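Local structure of uncharacterized protein (Thermus thermophilus HB8, 6SCE) at residues Trp82-Gly87 with Phe108-His113; Gly88-Ala93 with Gly382-Ala387; Glu156-Pro161 with Ala168-Leu173. The protein is a Type III CRISPR defence DNA nuclease that is switched on by binding cyclic oligoadenylate. One frame throughout, in Å; residues are numbered along the deposited sequence.

Interactions 1 and 2 are buried neighbours, their centres about 9 Å apart, while interaction 3 is a surface contact whose centre lies about 28 Å from the first and 32 Å from the second. Helix 90-100, which interaction 2 uses, links the two strands that interaction 1 pairs, so both draw on one beta-alpha-beta unit; both also touch the bound oligoadenylate. Their chemistry differs: interaction 1 is a parallel strand bridge with a threonine hydroxyl bond and an asparagine-phenylalanine stack, and interaction 2 brings two helix starts together round phosphates. Interaction 3 pairs antiparallel strands at a sheet margin, with a salt bridge, a water and proline-alanine packing, its nearest atom about 13 Å from the nucleic acid.

Interaction 1. Residues Trp82-Gly87 with Phe108-His113; sequences WVNLTG and FLVEGH. With nucleotides of chain B.
Part of the wall of the oligoadenylate pocket is formed where Thr86, just past the end of strand 81-84, meets Val110 of strand 105-111. Thr86 OG1 accepts the backbone N-H of Val110 at 2.7 Å, with an N-H...O angle of 157°. The methyl branch of the same threonine lies toward the ligand, CG2 standing 3.6 Å from O4' of A2 of chain B. Two residues back, Asn84 OD1 takes the N-H of Thr86 at 3.1 Å from above its carbonyl plane, an Asx turn that helps fix the threonine backbone; ND2 of this asparagine is bound by Tyr6 OH. The Asn84 amide also stacks on the Phe108 ring, their planes 21° apart, and Asn84 CB lies off-centre over it, 4.3 Å from the centroid. Phe108 CG sits between its backbone N and carbonyl carbon (chi1 73°), a rotation that folds the ring back against Val83 and Asn84. The same two residues, Asn84 and Phe108, form a parallel bridge in the beta-alpha-beta unit of strand 81-84, helix 90-100 and strand 105-111, part of a Rossmann-like sheet consistent with a CARF domain. Phe108 N donates to Val83 O at 2.9 Å, and Leu85 N to Phe108 O, also at 2.9 Å. Leu85 CB packs on Leu109 CD2; helix 90-100 covers Leu85, and helix 384-393 covers Leu109. Beyond Val110 the chain leads to His113, whose NE2 shares a hydrogen bond of 2.7 Å with O2' of A2 of chain B. Its backbone N donates to Glu111 OE2. His113 ND1 donates to Glu111 OE1 at 2.8 Å, nearly in the ring plane; this bond limits how the imidazole can turn, with NE2 directed at the ribose hydroxyl.

Interaction 2. Residues Gly88-Ala93 with Gly382-Ala387; sequences GAKYWA and GTTAMA. With nucleotides of chain B.
Lys90 and Thr384, each in the first turn of its helix, bring two helix N-termini together round the phosphates of the bound oligoadenylate; the helices follow strands of two Rossmann-like sheets with the same strand order, consistent with paired CARF domains. The ammonium of Lys90 donates through NZ to Gly382 O at 2.7 Å, nearly in line with the C=O bond, and to OP2 of A1 of chain B, also at 2.7 Å. It reaches Asn380 O as well; bends at chi3 (-71°) and chi4 turn the amine toward these oxygens. Exchanging the lysine for a leucine would probably leave Gly382 O and OP2 of A1 of chain B without their shared amine and weaken the tie between the helix starts. Lys90 N meets OP1 of A1 of chain B at 3.0 Å and Gly88 N meets OP2 of A2 of chain B at 2.9 Å. OP1 of A3 of chain B is gripped twice, by Thr384 N at 2.8 Å and Thr384 OG1 at 2.6 Å. Thr383, the N-cap of helix 384-393, accepts Met386 N on OG1, which also hydrogen-bonds Pro351 O. In apolar packing, Lys90 CD rests 3.7 Å from Ala387 CB, and Ala93 CB touches Thr384 CG2 at 3.7 Å.

Interaction 3. Residues Glu156-Pro161 with Ala168-Leu173; sequences ERVSPP and AQAARL
Glu156 and Arg172 run side by side and point the same way, yet their flat ends are turned 85° apart. Arg172 NH2 meets Glu156 OE1 from above the carboxylate plane, a salt bridge of 3.2 Å. Val158 crosses the Arg172 chain at about a right angle, its CG1 3.9 Å from Arg172 CB, on the sheet face that also bears Glu156. On the reverse face, bends at chi2 and chi3 bring the Arg157 guanidinium to Gln169, 82° from its amide plane and with Gln169 CB over one face; Glu141 forms a salt bridge with Arg157 NH1, and Leu140 N donates to Gln169 OE1. The backbone is an antiparallel beta hairpin whose strand 156-158 borders a six-stranded mixed sheet. Glu156 and Arg172 form a hydrogen-bonded pair, Glu156 N to Arg172 O 2.9 Å and Arg172 N to Glu156 O 2.8 Å; Val158 N donates to Ala170 O from above the carbonyl plane. A water between the strands, in the Arg157 guanidinium plane, accepts from Arg157 NE at 3.1 Å and Ala170 N at 2.9 Å, and donates to Val158 O at 2.7 Å. Past it Pro160 turns toward residues 168-170, its CB 3.9 Å from Ala170 CB and its CG against Ala168 O.

Interaction 1. Residues Trp82-Gly87 with Phe108-His113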
loop_
_atom_site.group_PDB
_atom_site.type_symbol
_atom_site.label_atom_id
_atom_site.label_comp_id
_atom_site.label_asym_id
_atom_site.label_seq_id
_atom_site.Cartn_x
_atom_site.Cartn_y
_atom_site.Cartn_z
ATOM N N TRP A 82 12.989 -19.384 -19.590
ATOM C CA TRP A 82 13.194 -18.018 -19.151
ATOM C C TRP A 82 12.221 -17.799 -18.015
ATOM O O TRP A 82 11.025 -17.985 -18.193
ATOM C CB TRP A 82 12.916 -17.021 -20.269
ATOM C CG TRP A 82 13.929 -17.112 -21.359
ATOM C CD1 TRP A 82 14.119 -18.153 -22.212
ATOM C CD2 TRP A 82 14.855 -16.109 -21.732
ATOM N NE1 TRP A 82 15.132 -17.855 -23.091
ATOM C CE2 TRP A 82 15.609 -16.614 -22.797
ATOM C CE3 TRP A 82 15.127 -14.821 -21.264
ATOM C CZ2 TRP A 82 16.607 -15.876 -23.411
ATOM C CZ3 TRP A 82 16.122 -14.103 -21.865
ATOM C CH2 TRP A 82 16.842 -14.626 -22.939
ATOM N N VAL A 83 12.743 -17.432 -16.857
ATOM C CA VAL A 83 11.914 -17.369 -15.663
ATOM C C VAL A 83 11.807 -15.934 -15.158
ATOM O O VAL A 83 12.803 -15.367 -14.742
ATOM C CB VAL A 83 12.497 -18.254 -14.546
ATOM C CG1 VAL A 83 11.557 -18.349 -13.376
ATOM C CG2 VAL A 83 12.785 -19.642 -15.078
ATOM N N ASN A 84 10.582 -15.378 -15.180
ATOM C CA ASN A 84 10.334 -14.005 -14.732
ATOM C C ASN A 84 9.832 -14.042 -13.301
ATOM O O ASN A 84 8.785 -14.590 -13.058
ATOM C CB ASN A 84 9.326 -13.336 -15.682
ATOM C CG ASN A 84 9.038 -11.867 -15.350
ATOM O OD1 ASN A 84 9.535 -11.321 -14.371
ATOM N ND2 ASN A 84 8.170 -11.237 -16.168
ATOM N N LEU A 85 10.577 -13.436 -12.365
ATOM C CA LEU A 85 10.225 -13.450 -10.928
ATOM C C LEU A 85 9.577 -12.183 -10.388
ATOM O O LEU A 85 9.362 -12.054 -9.175
ATOM C CB LEU A 85 11.467 -13.725 -10.094
ATOM C CG LEU A 85 12.239 -14.995 -10.456
ATOM C CD1 LEU A 85 13.409 -15.178 -9.511
ATOM C CD2 LEU A 85 11.335 -16.187 -10.497
ATOM N N THR A 86 9.225 -11.258 -11.272
ATOM C CA THR A 86 8.629 -9.986 -10.846
ATOM C C THR A 86 7.229 -10.131 -10.264
ATOM O O THR A 86 6.857 -9.433 -9.330
ATOM C CB THR A 86 8.675 -8.992 -12.028
ATOM O OG1 THR A 86 10.036 -8.573 -12.212
ATOM C CG2 THR A 86 7.843 -7.726 -11.759
ATOM N N GLY A 87 6.450 -11.054 -10.826
ATOM C CA GLY A 87 5.077 -11.185 -10.492
ATOM C C GLY A 87 4.805 -11.677 -9.080
ATOM O O GLY A 87 5.543 -12.496 -8.491
ATOM N N PHE A 108 15.176 -13.749 -14.455
ATOM C CA PHE A 108 15.210 -12.309 -14.521
ATOM C C PHE A 108 13.993 -11.668 -13.845
ATOM O O PHE A 108 13.061 -12.354 -13.457
ATOM C CB PHE A 108 15.334 -11.859 -15.980
ATOM C CG PHE A 108 14.088 -12.031 -16.807
ATOM C CD1 PHE A 108 13.714 -13.270 -17.289
ATOM C CD2 PHE A 108 13.345 -10.926 -17.185
ATOM C CE1 PHE A 108 12.584 -13.428 -18.063
ATOM C CE2 PHE A 108 12.216 -11.065 -17.977
ATOM C CZ PHE A 108 11.848 -12.324 -18.435
ATOM N N LEU A 109 14.075 -10.361 -13.693
ATOM C CA LEU A 109 12.998 -9.500 -13.161
ATOM C C LEU A 109 12.820 -8.383 -14.160
ATOM O O LEU A 109 13.759 -8.067 -14.900
ATOM C CB LEU A 109 13.481 -8.792 -11.885
ATOM C CG LEU A 109 14.083 -9.571 -10.762
ATOM C CD1 LEU A 109 14.519 -8.668 -9.642
ATOM C CD2 LEU A 109 12.992 -10.540 -10.305
ATOM N N VAL A 110 11.666 -7.732 -14.134
ATOM C CA VAL A 110 11.465 -6.471 -14.852
ATOM C C VAL A 110 11.127 -5.418 -13.805
ATOM O O VAL A 110 10.254 -5.609 -12.953
ATOM C CB VAL A 110 10.406 -6.570 -15.963
ATOM C CG1 VAL A 110 10.895 -7.519 -17.034
ATOM C CG2 VAL A 110 9.038 -7.058 -15.459
ATOM N N GLU A 111 11.859 -4.317 -13.838
ATOM C CA GLU A 111 11.847 -3.340 -12.777
ATOM C C GLU A 111 11.509 -1.971 -13.357
ATOM O O GLU A 111 12.300 -1.398 -14.107
ATOM C CB GLU A 111 13.224 -3.414 -12.107
ATOM C CG GLU A 111 13.674 -2.194 -11.354
ATOM C CD GLU A 111 12.635 -1.659 -10.401
ATOM O OE1 GLU A 111 12.032 -2.502 -9.630
ATOM O OE2 GLU A 111 12.475 -0.396 -10.449
ATOM N N GLY A 112 10.321 -1.461 -13.035
ATOM C CA GLY A 112 9.851 -0.196 -13.582
ATOM C C GLY A 112 9.365 0.787 -12.557
ATOM O O GLY A 112 8.391 1.530 -12.795
ATOM N N HIS A 113 10.046 0.833 -11.427
ATOM C CA HIS A 113 9.559 1.585 -10.322
ATOM C C HIS A 113 10.169 2.981 -10.170
ATOM O O HIS A 113 9.852 3.670 -9.218
ATOM C CB HIS A 113 9.742 0.772 -9.053
ATOM C CG HIS A 113 8.865 -0.446 -9.001
ATOM N ND1 HIS A 113 9.342 -1.714 -9.213
ATOM C CD2 HIS A 113 7.547 -0.575 -8.734
ATOM C CE1 HIS A 113 8.347 -2.580 -9.090
ATOM N NE2 HIS A 113 7.252 -1.914 -8.800
ATOM P P A B 2 1.807 -8.063 -9.246
ATOM O OP1 A B 2 0.522 -7.334 -9.481
ATOM O OP2 A B 2 2.231 -9.230 -10.098
ATOM O "O5'" A B 2 2.980 -6.970 -9.318
ATOM C "C5'" A B 2 4.349 -7.434 -9.365
ATOM C "C4'" A B 2 5.273 -6.249 -9.484
ATOM O "O4'" A B 2 5.056 -5.624 -10.779
ATOM C "C3'" A B 2 5.096 -5.155 -8.439
ATOM O "O3'" A B 2 6.355 -4.650 -7.999
ATOM C "C2'" A B 2 4.354 -4.062 -9.204
ATOM O "O2'" A B 2 4.642 -2.771 -8.712
ATOM C "C1'" A B 2 4.929 -4.238 -10.603
ATOM N N9 A B 2 4.126 -3.674 -11.671
ATOM C C8 A B 2 2.786 -3.362 -11.641
ATOM N N7 A B 2 2.376 -2.805 -12.752
ATOM C C5 A B 2 3.507 -2.726 -13.551
ATOM C C6 A B 2 3.725 -2.217 -14.846
ATOM N N6 A B 2 2.791 -1.596 -15.564
ATOM N N1 A B 2 4.973 -2.340 -15.358
ATOM C C2 A B 2 5.928 -2.873 -14.584
ATOM N N3 A B 2 5.846 -3.373 -13.350
ATOM C C4 A B 2 4.593 -3.258 -12.886
ATOM P P A B 3 7.281 -5.557 -7.061
ATOM O OP1 A B 3 8.642 -5.831 -7.678
ATOM O OP2 A B 3 6.558 -6.808 -6.640
ATOM O "O5'" A B 3 7.462 -4.573 -5.831
ATOM C "C5'" A B 3 6.370 -3.882 -5.206
ATOM C "C4'" A B 3 6.940 -3.154 -4.010
ATOM O "O4'" A B 3 7.881 -2.134 -4.461
ATOM C "C3'" A B 3 5.924 -2.438 -3.128
ATOM O "O3'" A B 3 6.201 -2.822 -1.795
ATOM C "C2'" A B 3 6.225 -0.953 -3.385
ATOM O "O2'" A B 3 5.900 -0.106 -2.304
ATOM C "C1'" A B 3 7.726 -1.005 -3.640
ATOM N N9 A B 3 8.236 0.133 -4.369
ATOM C C8 A B 3 7.723 0.654 -5.533
ATOM N N7 A B 3 8.431 1.672 -5.979
ATOM C C5 A B 3 9.477 1.791 -5.079
ATOM C C6 A B 3 10.572 2.675 -5.020
ATOM N N6 A B 3 10.804 3.601 -5.945
ATOM N N1 A B 3 11.443 2.504 -3.999
ATOM C C2 A B 3 11.215 1.539 -3.100
ATOM N N3 A B 3 10.214 0.650 -3.048
ATOM C C4 A B 3 9.373 0.840 -4.083
#

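Interaction 2. Residues Gly88-Ala93 with Gly382-Ala387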
loop_
_atom_site.group_PDB
_atom_site.type_symbol
_atom_site.label_atom_id
_atom_site.label_comp_id
_atom_site.label_asym_id
_atom_site.label_seq_id
_atom_site.Cartn_x
_atom_site.Cartn_y
_atom_site.Cartn_z
ATOM N N GLY A 88 3.703 -11.180 -8.530
ATOM C CA GLY A 88 3.195 -11.715 -7.292
ATOM C C GLY A 88 4.064 -11.429 -6.091
ATOM O O GLY A 88 4.926 -10.544 -6.122
ATOM N N ALA A 89 3.816 -12.182 -5.025
ATOM C CA ALA A 89 4.482 -11.980 -3.761
ATOM C C ALA A 89 6.009 -12.247 -3.839
ATOM O O ALA A 89 6.472 -13.271 -4.385
ATOM C CB ALA A 89 3.819 -12.853 -2.699
ATOM N N LYS A 90 6.803 -11.358 -3.250
ATOM C CA LYS A 90 8.248 -11.513 -3.308
ATOM C C LYS A 90 8.737 -12.831 -2.665
ATOM O O LYS A 90 9.803 -13.352 -3.008
ATOM C CB LYS A 90 8.951 -10.289 -2.685
ATOM C CG LYS A 90 8.624 -9.047 -3.508
ATOM C CD LYS A 90 9.203 -7.737 -3.014
ATOM C CE LYS A 90 8.590 -7.208 -1.758
ATOM N NZ LYS A 90 7.613 -6.096 -1.931
ATOM N N TYR A 91 7.949 -13.350 -1.731
ATOM C CA TYR A 91 8.186 -14.648 -1.149
ATOM C C TYR A 91 8.451 -15.716 -2.208
ATOM O O TYR A 91 9.371 -16.493 -2.070
ATOM C CB TYR A 91 6.984 -15.025 -0.282
ATOM C CG TYR A 91 6.989 -16.448 0.215
ATOM C CD1 TYR A 91 7.695 -16.826 1.369
ATOM C CD2 TYR A 91 6.268 -17.429 -0.462
ATOM C CE1 TYR A 91 7.686 -18.151 1.818
ATOM C CE2 TYR A 91 6.258 -18.735 -0.027
ATOM C CZ TYR A 91 6.955 -19.096 1.115
ATOM O OH TYR A 91 6.909 -20.427 1.496
ATOM N N TRP A 92 7.611 -15.770 -3.235
ATOM C CA TRP A 92 7.736 -16.756 -4.273
ATOM C C TRP A 92 8.881 -16.455 -5.213
ATOM O O TRP A 92 9.487 -17.371 -5.705
ATOM C CB TRP A 92 6.409 -16.940 -5.017
ATOM C CG TRP A 92 5.478 -17.775 -4.233
ATOM C CD1 TRP A 92 4.349 -17.389 -3.540
ATOM C CD2 TRP A 92 5.647 -19.166 -3.993
ATOM N NE1 TRP A 92 3.804 -18.496 -2.908
ATOM C CE2 TRP A 92 4.582 -19.590 -3.180
ATOM C CE3 TRP A 92 6.596 -20.100 -4.417
ATOM C CZ2 TRP A 92 4.437 -20.930 -2.784
ATOM C CZ3 TRP A 92 6.451 -21.426 -4.021
ATOM C CH2 TRP A 92 5.377 -21.813 -3.203
ATOM N N ALA A 93 9.206 -15.182 -5.427
ATOM C CA ALA A 93 10.417 -14.845 -6.162
ATOM C C ALA A 93 11.628 -15.450 -5.462
ATOM O O ALA A 93 12.517 -16.041 -6.099
ATOM C CB ALA A 93 10.573 -13.347 -6.292
ATOM N N GLY A 382 10.260 -3.074 -0.256
ATOM C CA GLY A 382 10.974 -2.735 -1.442
ATOM C C GLY A 382 10.411 -3.460 -2.642
ATOM O O GLY A 382 9.492 -4.294 -2.550
ATOM N N THR A 383 11.014 -3.173 -3.780
ATOM C CA THR A 383 10.717 -3.839 -5.031
ATOM C C THR A 383 11.251 -5.263 -4.986
ATOM O O THR A 383 12.005 -5.621 -4.090
ATOM C CB THR A 383 11.400 -3.104 -6.192
ATOM O OG1 THR A 383 12.812 -3.191 -5.994
ATOM C CG2 THR A 383 10.934 -1.656 -6.254
ATOM N N THR A 384 10.892 -6.093 -5.952
ATOM C CA THR A 384 11.415 -7.465 -5.980
ATOM C C THR A 384 12.939 -7.484 -6.101
ATOM O O THR A 384 13.610 -8.262 -5.419
ATOM C CB THR A 384 10.748 -8.320 -7.076
ATOM O OG1 THR A 384 9.326 -8.254 -6.906
ATOM C CG2 THR A 384 11.167 -9.725 -6.993
ATOM N N ALA A 385 13.486 -6.563 -6.900
ATOM C CA ALA A 385 14.921 -6.385 -6.988
ATOM C C ALA A 385 15.552 -6.145 -5.638
ATOM O O ALA A 385 16.544 -6.813 -5.321
ATOM C CB ALA A 385 15.277 -5.254 -7.956
HETATM N N MSE A 386 14.971 -5.254 -4.844
HETATM C CA MSE A 386 15.537 -4.894 -3.551
HETATM C C MSE A 386 15.459 -6.030 -2.562
HETATM O O MSE A 386 16.411 -6.329 -1.842
HETATM C CB MSE A 386 14.876 -3.648 -3.027
HETATM C CG MSE A 386 15.132 -2.388 -3.865
HETATM SE SE MSE A 386 13.906 -0.937 -3.520
HETATM C CE MSE A 386 14.202 -0.659 -1.630
ATOM N N ALA A 387 14.309 -6.691 -2.533
ATOM C CA ALA A 387 14.104 -7.822 -1.642
ATOM C C ALA A 387 14.972 -9.029 -1.992
ATOM O O ALA A 387 15.491 -9.710 -1.094
ATOM C CB ALA A 387 12.639 -8.193 -1.629
ATOM P P A B 3 7.281 -5.557 -7.061
ATOM O OP1 A B 3 8.642 -5.831 -7.678
ATOM O OP2 A B 3 6.558 -6.808 -6.640
ATOM O "O5'" A B 3 7.462 -4.573 -5.831
ATOM C "C5'" A B 3 6.370 -3.882 -5.206
ATOM C "C4'" A B 3 6.940 -3.154 -4.010
ATOM O "O4'" A B 3 7.881 -2.134 -4.461
ATOM C "C3'" A B 3 5.924 -2.438 -3.128
ATOM O "O3'" A B 3 6.201 -2.822 -1.795
ATOM C "C2'" A B 3 6.225 -0.953 -3.385
ATOM O "O2'" A B 3 5.900 -0.106 -2.304
ATOM C "C1'" A B 3 7.726 -1.005 -3.640
ATOM N N9 A B 3 8.236 0.133 -4.369
ATOM C C8 A B 3 7.723 0.654 -5.533
ATOM N N7 A B 3 8.431 1.672 -5.979
ATOM C C5 A B 3 9.477 1.791 -5.079
ATOM C C6 A B 3 10.572 2.675 -5.020
ATOM N N6 A B 3 10.804 3.601 -5.945
ATOM N N1 A B 3 11.443 2.504 -3.999
ATOM C C2 A B 3 11.215 1.539 -3.100
ATOM N N3 A B 3 10.214 0.650 -3.048
ATOM C C4 A B 3 9.373 0.840 -4.083
ATOM P P A B 1 4.432 -8.062 -2.427
ATOM O OP1 A B 1 5.329 -9.152 -1.928
ATOM O OP2 A B 1 5.083 -6.736 -2.762
ATOM O "O5'" A B 1 3.668 -8.652 -3.698
ATOM C "C5'" A B 1 3.133 -7.802 -4.709
ATOM C "C4'" A B 1 1.951 -8.503 -5.335
ATOM O "O4'" A B 1 0.838 -8.492 -4.402
ATOM C "C3'" A B 1 1.463 -7.839 -6.626
ATOM O "O3'" A B 1 1.984 -8.586 -7.732
ATOM C "C2'" A B 1 -0.065 -7.904 -6.485
ATOM O "O2'" A B 1 -0.579 -9.115 -6.996
ATOM C "C1'" A B 1 -0.261 -7.823 -4.977
ATOM N N9 A B 1 -0.302 -6.463 -4.436
ATOM C C8 A B 1 0.377 -6.011 -3.339
ATOM N N7 A B 1 0.131 -4.750 -3.089
ATOM C C5 A B 1 -0.775 -4.362 -4.062
ATOM C C6 A B 1 -1.414 -3.136 -4.329
ATOM N N6 A B 1 -1.213 -2.037 -3.607
ATOM N N1 A B 1 -2.267 -3.089 -5.381
ATOM C C2 A B 1 -2.443 -4.205 -6.104
ATOM N N3 A B 1 -1.883 -5.406 -5.953
ATOM C C4 A B 1 -1.047 -5.416 -4.902
ATOM P P A B 2 1.807 -8.063 -9.246
ATOM O OP1 A B 2 0.522 -7.334 -9.481
ATOM O OP2 A B 2 2.231 -9.230 -10.098
ATOM O "O5'" A B 2 2.980 -6.970 -9.318
ATOM C "C5'" A B 2 4.349 -7.434 -9.365
ATOM C "C4'" A B 2 5.273 -6.249 -9.484
ATOM O "O4'" A B 2 5.056 -5.624 -10.779
ATOM C "C3'" A B 2 5.096 -5.155 -8.439
ATOM O "O3'" A B 2 6.355 -4.650 -7.999
ATOM C "C2'" A B 2 4.354 -4.062 -9.204
ATOM O "O2'" A B 2 4.642 -2.771 -8.712
ATOM C "C1'" A B 2 4.929 -4.238 -10.603
ATOM N N9 A B 2 4.126 -3.674 -11.671
ATOM C C8 A B 2 2.786 -3.362 -11.641
ATOM N N7 A B 2 2.376 -2.805 -12.752
ATOM C C5 A B 2 3.507 -2.726 -13.551
ATOM C C6 A B 2 3.725 -2.217 -14.846
ATOM N N6 A B 2 2.791 -1.596 -15.564
ATOM N N1 A B 2 4.973 -2.340 -15.358
ATOM C C2 A B 2 5.928 -2.873 -14.584
ATOM N N3 A B 2 5.846 -3.373 -13.350
ATOM C C4 A B 2 4.593 -3.258 -12.886
#

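Interaction 3. Residues Glu156-Pro161 with Ala168-Leu173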
loop_
_atom_site.group_PDB
_atom_site.type_symbol
_atom_site.label_atom_id
_atom_site.label_comp_id
_atom_site.label_asym_id
_atom_site.label_seq_id
_atom_site.Cartn_x
_atom_site.Cartn_y
_atom_site.Cartn_z
ATOM N N GLU A 156 -9.473 7.680 -26.640
ATOM C CA GLU A 156 -9.002 8.224 -27.903
ATOM C C GLU A 156 -7.680 8.921 -27.712
ATOM O O GLU A 156 -7.436 9.569 -26.664
ATOM C CB GLU A 156 -10.033 9.191 -28.470
ATOM C CG GLU A 156 -10.371 10.331 -27.543
ATOM C CD GLU A 156 -11.493 11.177 -28.085
ATOM O OE1 GLU A 156 -11.273 12.403 -28.247
ATOM O OE2 GLU A 156 -12.566 10.595 -28.376
ATOM N N ARG A 157 -6.823 8.801 -28.720
ATOM C CA ARG A 157 -5.492 9.354 -28.654
ATOM C C ARG A 157 -5.534 10.872 -28.707
ATOM O O ARG A 157 -6.301 11.454 -29.473
ATOM C CB ARG A 157 -4.604 8.819 -29.771
ATOM C CG ARG A 157 -4.286 7.311 -29.682
ATOM C CD ARG A 157 -3.238 7.048 -28.615
ATOM N NE ARG A 157 -1.991 7.717 -28.940
ATOM C CZ ARG A 157 -1.045 7.223 -29.726
ATOM N NH1 ARG A 157 -1.169 6.008 -30.263
ATOM N NH2 ARG A 157 0.033 7.945 -29.978
ATOM N N VAL A 158 -4.697 11.501 -27.900
ATOM C CA VAL A 158 -4.624 12.959 -27.865
ATOM C C VAL A 158 -3.193 13.322 -27.725
ATOM O O VAL A 158 -2.349 12.492 -27.345
ATOM C CB VAL A 158 -5.424 13.585 -26.704
ATOM C CG1 VAL A 158 -6.904 13.385 -26.905
ATOM C CG2 VAL A 158 -4.955 13.042 -25.352
ATOM N N SER A 159 -2.899 14.579 -28.007
ATOM C CA SER A 159 -1.572 15.067 -27.833
ATOM C C SER A 159 -1.196 14.944 -26.345
ATOM O O SER A 159 -2.010 15.266 -25.490
ATOM C CB SER A 159 -1.503 16.544 -28.268
ATOM O OG SER A 159 -0.252 17.024 -27.890
ATOM N N PRO A 160 0.028 14.499 -26.026
ATOM C CA PRO A 160 0.337 14.372 -24.589
ATOM C C PRO A 160 0.627 15.711 -23.913
ATOM O O PRO A 160 0.963 16.681 -24.594
ATOM C CB PRO A 160 1.595 13.499 -24.590
ATOM C CG PRO A 160 2.254 13.857 -25.876
ATOM C CD PRO A 160 1.110 13.941 -26.847
ATOM N N PRO A 161 0.507 15.767 -22.578
ATOM C CA PRO A 161 0.814 17.023 -21.911
ATOM C C PRO A 161 2.251 17.445 -22.162
ATOM O O PRO A 161 3.180 16.611 -22.214
ATOM C CB PRO A 161 0.562 16.724 -20.415
ATOM C CG PRO A 161 -0.337 15.521 -20.391
ATOM C CD PRO A 161 -0.048 14.752 -21.649
ATOM N N ALA A 168 6.238 10.549 -25.150
ATOM C CA ALA A 168 5.021 10.131 -24.473
ATOM C C ALA A 168 3.864 9.985 -25.438
ATOM O O ALA A 168 3.750 10.721 -26.413
ATOM C CB ALA A 168 4.650 11.110 -23.371
ATOM N N GLN A 169 2.993 9.037 -25.145
ATOM C CA GLN A 169 1.741 8.875 -25.864
ATOM C C GLN A 169 0.605 9.060 -24.851
ATOM O O GLN A 169 0.731 8.678 -23.666
ATOM C CB GLN A 169 1.624 7.460 -26.445
ATOM C CG GLN A 169 2.720 6.969 -27.417
ATOM C CD GLN A 169 2.643 5.432 -27.582
ATOM O OE1 GLN A 169 2.984 4.645 -26.638
ATOM N NE2 GLN A 169 2.157 4.982 -28.762
ATOM N N ALA A 170 -0.530 9.571 -25.299
ATOM C CA ALA A 170 -1.623 9.862 -24.374
ATOM C C ALA A 170 -2.985 9.539 -24.936
ATOM O O ALA A 170 -3.203 9.513 -26.156
ATOM C CB ALA A 170 -1.563 11.309 -23.922
ATOM N N ALA A 171 -3.907 9.266 -24.032
ATOM C CA ALA A 171 -5.292 9.001 -24.397
ATOM C C ALA A 171 -6.231 9.717 -23.451
ATOM O O ALA A 171 -6.015 9.744 -22.249
ATOM C CB ALA A 171 -5.576 7.529 -24.335
ATOM N N ARG A 172 -7.292 10.276 -24.001
ATOM C CA ARG A 172 -8.378 10.788 -23.225
ATOM C C ARG A 172 -9.424 9.699 -23.101
ATOM O O ARG A 172 -9.650 8.939 -24.025
ATOM C CB ARG A 172 -8.947 12.019 -23.921
ATOM C CG ARG A 172 -9.970 12.739 -23.116
ATOM C CD ARG A 172 -10.375 14.032 -23.813
ATOM N NE ARG A 172 -11.247 13.762 -24.942
ATOM C CZ ARG A 172 -12.569 13.594 -24.852
ATOM N NH1 ARG A 172 -13.193 13.664 -23.673
ATOM N NH2 ARG A 172 -13.276 13.352 -25.953
ATOM N N LEU A 173 -10.031 9.606 -21.930
ATOM C CA LEU A 173 -11.098 8.664 -21.677
ATOM C C LEU A 173 -12.385 9.469 -21.573
ATOM O O LEU A 173 -12.644 10.110 -20.545
ATOM C CB LEU A 173 -10.850 7.887 -20.383
ATOM C CG LEU A 173 -9.862 6.720 -20.443
ATOM C CD1 LEU A 173 -8.534 7.099 -21.043
ATOM C CD2 LEU A 173 -9.665 6.192 -19.024
HETATM O O HOH W 1 -0.750 10.422 -28.063
#